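Local coordinates for SusD superfamily protein (Bacteroides vulgatus ATCC 8482, PDB 3JQ0) that is probably an outer-membrane nutrient-binding lipoprotein of the SusD family, likely to capture glycans at the cell surface for uptake, at residues I406-T418 / D426-R440. Residues are numbered along the deposited sequence; the frame is centred on the assembly and turned at random.
Sequences IAYPNDNDPEFYT and DNAGALEAILKERLR
A salt-bridge network of Asp-411, Asp-426, Lys-436 and Arg-440 ties segment 406-418, a loop running into the short helix 414-417, to helix 430-441 and the 3-10 turn preceding it. Asp-411, centre of an inverse gamma turn, exchanges two bonds with Asp-426: its N donates to OD2 of Asp-426 from above the carboxylate plane, and its O accepts from Asp-426 N at 2.9 Å, nearly straight (173°). The Asp-411 side chain, its CG trans to the main-chain nitrogen (chi1 -179°), brings OD2 to Arg-440 NH1 at 2.9 Å, the two planes only 12° apart. Lys-436 CD packs on one face of the Arg-440 guanidinium, toward its rim, and Arg-440 NE bonds to Gly-308 O. Lys-436, bent at its third torsion, turns NZ onto Asp-426 OD1 at 2.8 Å. The Tyr-417 hydroxyl joins these charges: it donates to Asp-411 OD1 (2.6 Å) and accepts from Lys-436 NZ (3.0 Å) and from Arg-440 NH2 (3.2 Å). A phenylalanine here would probably leave both cations without this acceptor and Asp-411 OD1 without one of its donors, although Arg-310 also pairs with that oxygen. Further along, OD1 of Asn-412 accepts from Asn-427 N at 2.8 Å while the two side-chain amides stack, and a water links Asn-412 O with Asn-427 ND2. Beyond the charges, Tyr-408 lays CE1 against CB of Ala-433 (3.6 Å) and its OH beside Ala-430. With Arg-390 of helix 383-394 also pairing with Asp-426, the arrangement is a buried charge cluster joining a loop and short helix to helix 430-441 within the RagB/SusD region of this SusD-family protein.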
loop_
_atom_site.group_PDB
_atom_site.type_symbol
_atom_site.label_atom_id
_atom_site.label_comp_id
_atom_site.label_asym_id
_atom_site.label_seq_id
_atom_site.Cartn_x
_atom_site.Cartn_y
_atom_site.Cartn_z
ATOM N N ILE A 406 14.474 -8.170 -20.789
ATOM C CA ILE A 406 13.686 -7.651 -19.685
ATOM C C ILE A 406 12.182 -7.710 -19.885
ATOM O O ILE A 406 11.444 -7.504 -18.906
ATOM C CB ILE A 406 14.185 -6.261 -19.182
ATOM C CG1 ILE A 406 14.351 -5.233 -20.267
ATOM C CG2 ILE A 406 15.477 -6.442 -18.357
ATOM C CD1 ILE A 406 13.146 -4.835 -20.973
ATOM N N ALA A 407 11.663 -8.011 -21.086
ATOM C CA ALA A 407 10.232 -8.242 -21.219
ATOM C C ALA A 407 9.907 -9.599 -20.617
ATOM O O ALA A 407 10.723 -10.510 -20.615
ATOM C CB ALA A 407 9.763 -8.205 -22.678
ATOM N N TYR A 408 8.701 -9.737 -20.073
ATOM C CA TYR A 408 8.229 -11.046 -19.621
ATOM C C TYR A 408 8.059 -11.939 -20.843
ATOM O O TYR A 408 7.457 -11.492 -21.813
ATOM C CB TYR A 408 6.890 -10.867 -18.888
ATOM C CG TYR A 408 6.292 -12.163 -18.379
ATOM C CD1 TYR A 408 6.762 -12.744 -17.208
ATOM C CD2 TYR A 408 5.286 -12.814 -19.071
ATOM C CE1 TYR A 408 6.250 -13.952 -16.757
ATOM C CE2 TYR A 408 4.776 -14.022 -18.629
ATOM C CZ TYR A 408 5.270 -14.601 -17.480
ATOM O OH TYR A 408 4.796 -15.785 -17.019
ATOM N N PRO A 409 8.517 -13.208 -20.792
ATOM C CA PRO A 409 9.014 -13.970 -19.653
ATOM C C PRO A 409 10.550 -14.178 -19.691
ATOM O O PRO A 409 11.058 -15.243 -19.331
ATOM C CB PRO A 409 8.318 -15.315 -19.819
ATOM C CG PRO A 409 8.413 -15.538 -21.314
ATOM C CD PRO A 409 8.193 -14.141 -21.908
ATOM N N ASN A 410 11.288 -13.127 -20.086
ATOM C CA ASN A 410 12.697 -13.238 -20.383
ATOM C C ASN A 410 13.634 -12.623 -19.359
ATOM O O ASN A 410 14.843 -12.674 -19.526
ATOM C CB ASN A 410 12.980 -12.572 -21.755
ATOM C CG ASN A 410 12.112 -13.118 -22.836
ATOM O OD1 ASN A 410 11.850 -14.330 -22.888
ATOM N ND2 ASN A 410 11.616 -12.241 -23.697
ATOM N N ASP A 411 13.085 -12.092 -18.272
ATOM C CA ASP A 411 13.868 -11.439 -17.230
ATOM C C ASP A 411 14.428 -12.501 -16.288
ATOM O O ASP A 411 13.835 -12.797 -15.231
ATOM C CB ASP A 411 13.073 -10.342 -16.546
ATOM C CG ASP A 411 13.826 -9.599 -15.465
ATOM O OD1 ASP A 411 15.002 -9.895 -15.206
ATOM O OD2 ASP A 411 13.152 -8.722 -14.847
ATOM N N ASN A 412 15.526 -13.109 -16.738
ATOM C CA ASN A 412 16.067 -14.355 -16.182
ATOM C C ASN A 412 17.554 -14.298 -15.799
ATOM O O ASN A 412 18.111 -15.297 -15.365
ATOM C CB ASN A 412 15.819 -15.504 -17.158
ATOM C CG ASN A 412 14.356 -15.778 -17.347
ATOM O OD1 ASN A 412 13.618 -15.803 -16.371
ATOM N ND2 ASN A 412 13.936 -16.020 -18.576
ATOM N N ASP A 413 18.212 -13.166 -16.031
ATOM C CA ASP A 413 19.676 -13.072 -15.986
ATOM C C ASP A 413 20.267 -13.822 -14.795
ATOM O O ASP A 413 20.033 -13.486 -13.627
ATOM C CB ASP A 413 20.123 -11.631 -15.881
ATOM C CG ASP A 413 21.619 -11.517 -15.879
ATOM O OD1 ASP A 413 22.204 -11.848 -16.933
ATOM O OD2 ASP A 413 22.205 -11.184 -14.851
ATOM N N PRO A 414 21.104 -14.847 -15.058
ATOM C CA PRO A 414 21.606 -15.666 -13.950
ATOM C C PRO A 414 22.368 -14.910 -12.878
ATOM O O PRO A 414 22.128 -15.126 -11.674
ATOM C CB PRO A 414 22.469 -16.712 -14.654
ATOM C CG PRO A 414 21.772 -16.920 -15.946
ATOM C CD PRO A 414 21.241 -15.558 -16.344
ATOM N N GLU A 415 23.238 -14.000 -13.269
ATOM C CA GLU A 415 24.030 -13.269 -12.278
ATOM C C GLU A 415 23.110 -12.422 -11.372
ATOM O O GLU A 415 23.281 -12.392 -10.143
ATOM C CB GLU A 415 25.092 -12.360 -12.931
ATOM C CG GLU A 415 25.937 -11.641 -11.907
ATOM C CD GLU A 415 27.014 -10.771 -12.506
ATOM O OE1 GLU A 415 27.281 -10.902 -13.726
ATOM O OE2 GLU A 415 27.595 -9.956 -11.724
ATOM N N PHE A 416 22.158 -11.696 -11.964
ATOM C CA PHE A 416 21.325 -10.825 -11.175
ATOM C C PHE A 416 20.517 -11.653 -10.143
ATOM O O PHE A 416 20.309 -11.208 -8.992
ATOM C CB PHE A 416 20.366 -10.072 -12.093
ATOM C CG PHE A 416 19.483 -9.141 -11.316
ATOM C CD1 PHE A 416 19.913 -7.867 -10.955
ATOM C CD2 PHE A 416 18.222 -9.579 -10.906
ATOM C CE1 PHE A 416 19.109 -7.047 -10.189
ATOM C CE2 PHE A 416 17.443 -8.735 -10.119
ATOM C CZ PHE A 416 17.860 -7.475 -9.788
ATOM N N TYR A 417 19.975 -12.798 -10.554
ATOM C CA TYR A 417 19.140 -13.598 -9.711
ATOM C C TYR A 417 19.873 -14.519 -8.752
ATOM O O TYR A 417 19.263 -15.129 -7.880
ATOM C CB TYR A 417 18.043 -14.338 -10.516
ATOM C CG TYR A 417 17.075 -13.315 -11.125
ATOM C CD1 TYR A 417 16.126 -12.641 -10.337
ATOM C CD2 TYR A 417 17.153 -12.956 -12.461
ATOM C CE1 TYR A 417 15.336 -11.670 -10.862
ATOM C CE2 TYR A 417 16.345 -11.959 -12.991
ATOM C CZ TYR A 417 15.444 -11.303 -12.158
ATOM O OH TYR A 417 14.666 -10.261 -12.653
ATOM N N THR A 418 21.171 -14.647 -8.920
ATOM C CA THR A 418 22.020 -15.367 -7.957
ATOM C C THR A 418 22.119 -14.590 -6.651
ATOM O O THR A 418 22.271 -13.367 -6.649
ATOM C CB THR A 418 23.404 -15.625 -8.568
ATOM O OG1 THR A 418 23.238 -16.520 -9.663
ATOM C CG2 THR A 418 24.354 -16.264 -7.549
ATOM N N ASP A 426 12.052 -14.799 -14.133
ATOM C CA ASP A 426 10.742 -15.054 -14.701
ATOM C C ASP A 426 10.447 -16.538 -14.902
ATOM O O ASP A 426 9.298 -16.966 -14.755
ATOM C CB ASP A 426 10.569 -14.337 -16.038
ATOM C CG ASP A 426 10.449 -12.817 -15.971
ATOM O OD1 ASP A 426 10.409 -12.251 -14.855
ATOM O OD2 ASP A 426 10.397 -12.227 -17.069
ATOM N N ASN A 427 11.470 -17.308 -15.265
ATOM C CA ASN A 427 11.308 -18.743 -15.539
ATOM C C ASN A 427 10.951 -19.563 -14.314
ATOM O O ASN A 427 10.639 -20.742 -14.452
ATOM C CB ASN A 427 12.558 -19.295 -16.291
ATOM C CG ASN A 427 13.796 -19.248 -15.471
ATOM O OD1 ASN A 427 13.762 -19.388 -14.260
ATOM N ND2 ASN A 427 14.950 -19.089 -16.150
ATOM N N ALA A 428 10.896 -18.959 -13.118
ATOM C CA ALA A 428 10.368 -19.592 -11.918
ATOM C C ALA A 428 8.864 -19.635 -11.886
ATOM O O ALA A 428 8.273 -20.196 -10.958
ATOM C CB ALA A 428 10.915 -18.941 -10.678
ATOM N N GLY A 429 8.238 -18.994 -12.844
ATOM C CA GLY A 429 6.788 -19.096 -12.995
ATOM C C GLY A 429 6.075 -17.771 -12.910
ATOM O O GLY A 429 6.621 -16.746 -12.419
ATOM N N ALA A 430 4.852 -17.721 -13.404
ATOM C CA ALA A 430 4.100 -16.468 -13.504
ATOM C C ALA A 430 3.748 -15.848 -12.156
ATOM O O ALA A 430 3.813 -14.638 -12.024
ATOM C CB ALA A 430 2.869 -16.722 -14.338
ATOM N N LEU A 431 3.403 -16.668 -11.155
ATOM C CA LEU A 431 3.140 -16.118 -9.841
ATOM C C LEU A 431 4.346 -15.415 -9.238
ATOM O O LEU A 431 4.224 -14.283 -8.752
ATOM C CB LEU A 431 2.627 -17.177 -8.849
ATOM C CG LEU A 431 1.239 -17.712 -9.115
ATOM C CD1 LEU A 431 0.928 -18.790 -8.079
ATOM C CD2 LEU A 431 0.131 -16.615 -9.123
ATOM N N GLU A 432 5.523 -16.025 -9.305
ATOM C CA GLU A 432 6.716 -15.387 -8.873
ATOM C C GLU A 432 6.989 -14.128 -9.656
ATOM O O GLU A 432 7.421 -13.114 -9.087
ATOM C CB GLU A 432 7.883 -16.358 -8.928
ATOM C CG GLU A 432 7.885 -17.418 -7.845
ATOM C CD GLU A 432 8.383 -16.970 -6.488
ATOM O OE1 GLU A 432 8.722 -15.766 -6.280
ATOM O OE2 GLU A 432 8.469 -17.867 -5.614
ATOM N N ALA A 433 6.770 -14.163 -10.965
ATOM C CA ALA A 433 7.032 -12.973 -11.764
ATOM C C ALA A 433 6.151 -11.805 -11.338
ATOM O O ALA A 433 6.594 -10.657 -11.344
ATOM C CB ALA A 433 6.847 -13.241 -13.279
ATOM N N ILE A 434 4.896 -12.077 -10.989
ATOM C CA ILE A 434 3.975 -11.019 -10.561
ATOM C C ILE A 434 4.374 -10.525 -9.168
ATOM O O ILE A 434 4.336 -9.322 -8.921
ATOM C CB ILE A 434 2.524 -11.483 -10.614
ATOM C CG1 ILE A 434 2.126 -11.754 -12.076
ATOM C CG2 ILE A 434 1.593 -10.406 -10.039
ATOM C CD1 ILE A 434 0.848 -12.581 -12.210
ATOM N N LEU A 435 4.802 -11.421 -8.267
ATOM C CA LEU A 435 5.320 -10.954 -6.971
ATOM C C LEU A 435 6.500 -10.011 -7.187
ATOM O O LEU A 435 6.582 -8.972 -6.538
ATOM C CB LEU A 435 5.746 -12.111 -6.080
ATOM C CG LEU A 435 4.633 -12.934 -5.462
ATOM C CD1 LEU A 435 5.279 -14.077 -4.674
ATOM C CD2 LEU A 435 3.716 -12.118 -4.561
ATOM N N LYS A 436 7.410 -10.371 -8.080
ATOM C CA LYS A 436 8.591 -9.546 -8.353
ATOM C C LYS A 436 8.164 -8.210 -8.898
ATOM O O LYS A 436 8.691 -7.162 -8.523
ATOM C CB LYS A 436 9.492 -10.311 -9.316
ATOM C CG LYS A 436 10.672 -9.488 -9.877
ATOM C CD LYS A 436 11.659 -10.329 -10.681
ATOM C CE LYS A 436 11.107 -10.830 -11.999
ATOM N NZ LYS A 436 12.079 -11.747 -12.686
ATOM N N GLU A 437 7.204 -8.227 -9.822
ATOM C CA GLU A 437 6.750 -6.991 -10.457
ATOM C C GLU A 437 6.127 -6.070 -9.409
ATOM O O GLU A 437 6.386 -4.854 -9.414
ATOM C CB GLU A 437 5.807 -7.258 -11.607
ATOM C CG GLU A 437 5.715 -6.081 -12.565
ATOM C CD GLU A 437 7.017 -5.813 -13.290
ATOM O OE1 GLU A 437 7.772 -6.794 -13.556
ATOM O OE2 GLU A 437 7.312 -4.634 -13.570
ATOM N N ARG A 438 5.296 -6.612 -8.535
ATOM C CA ARG A 438 4.671 -5.828 -7.504
ATOM C C ARG A 438 5.676 -5.284 -6.507
ATOM O O ARG A 438 5.533 -4.160 -6.006
ATOM C CB ARG A 438 3.560 -6.611 -6.774
ATOM C CG ARG A 438 2.357 -6.879 -7.641
ATOM C CD ARG A 438 1.238 -7.565 -6.873
ATOM N NE ARG A 438 0.633 -6.755 -5.867
ATOM C CZ ARG A 438 -0.254 -5.813 -6.073
ATOM N NH1 ARG A 438 -0.651 -5.499 -7.286
ATOM N NH2 ARG A 438 -0.777 -5.168 -5.024
ATOM N N LEU A 439 6.719 -6.060 -6.211
ATOM C CA LEU A 439 7.772 -5.604 -5.315
ATOM C C LEU A 439 8.439 -4.342 -5.902
ATOM O O LEU A 439 8.617 -3.333 -5.230
ATOM C CB LEU A 439 8.787 -6.722 -5.042
ATOM C CG LEU A 439 10.006 -6.353 -4.210
ATOM C CD1 LEU A 439 9.691 -5.701 -2.891
ATOM C CD2 LEU A 439 10.891 -7.555 -4.064
ATOM N N ARG A 440 8.818 -4.446 -7.171
ATOM C CA ARG A 440 9.451 -3.338 -7.864
ATOM C C ARG A 440 8.536 -2.133 -7.975
ATOM O O ARG A 440 9.019 -0.976 -7.945
ATOM C CB ARG A 440 9.913 -3.812 -9.260
ATOM C CG ARG A 440 11.092 -4.763 -9.194
ATOM C CD ARG A 440 11.476 -5.299 -10.558
ATOM N NE ARG A 440 12.712 -6.073 -10.469
ATOM C CZ ARG A 440 13.163 -6.912 -11.392
ATOM N NH1 ARG A 440 12.433 -7.224 -12.444
ATOM N NH2 ARG A 440 14.349 -7.469 -11.203
HETATM O O HOH W 1 17.729 -18.000 -15.083
#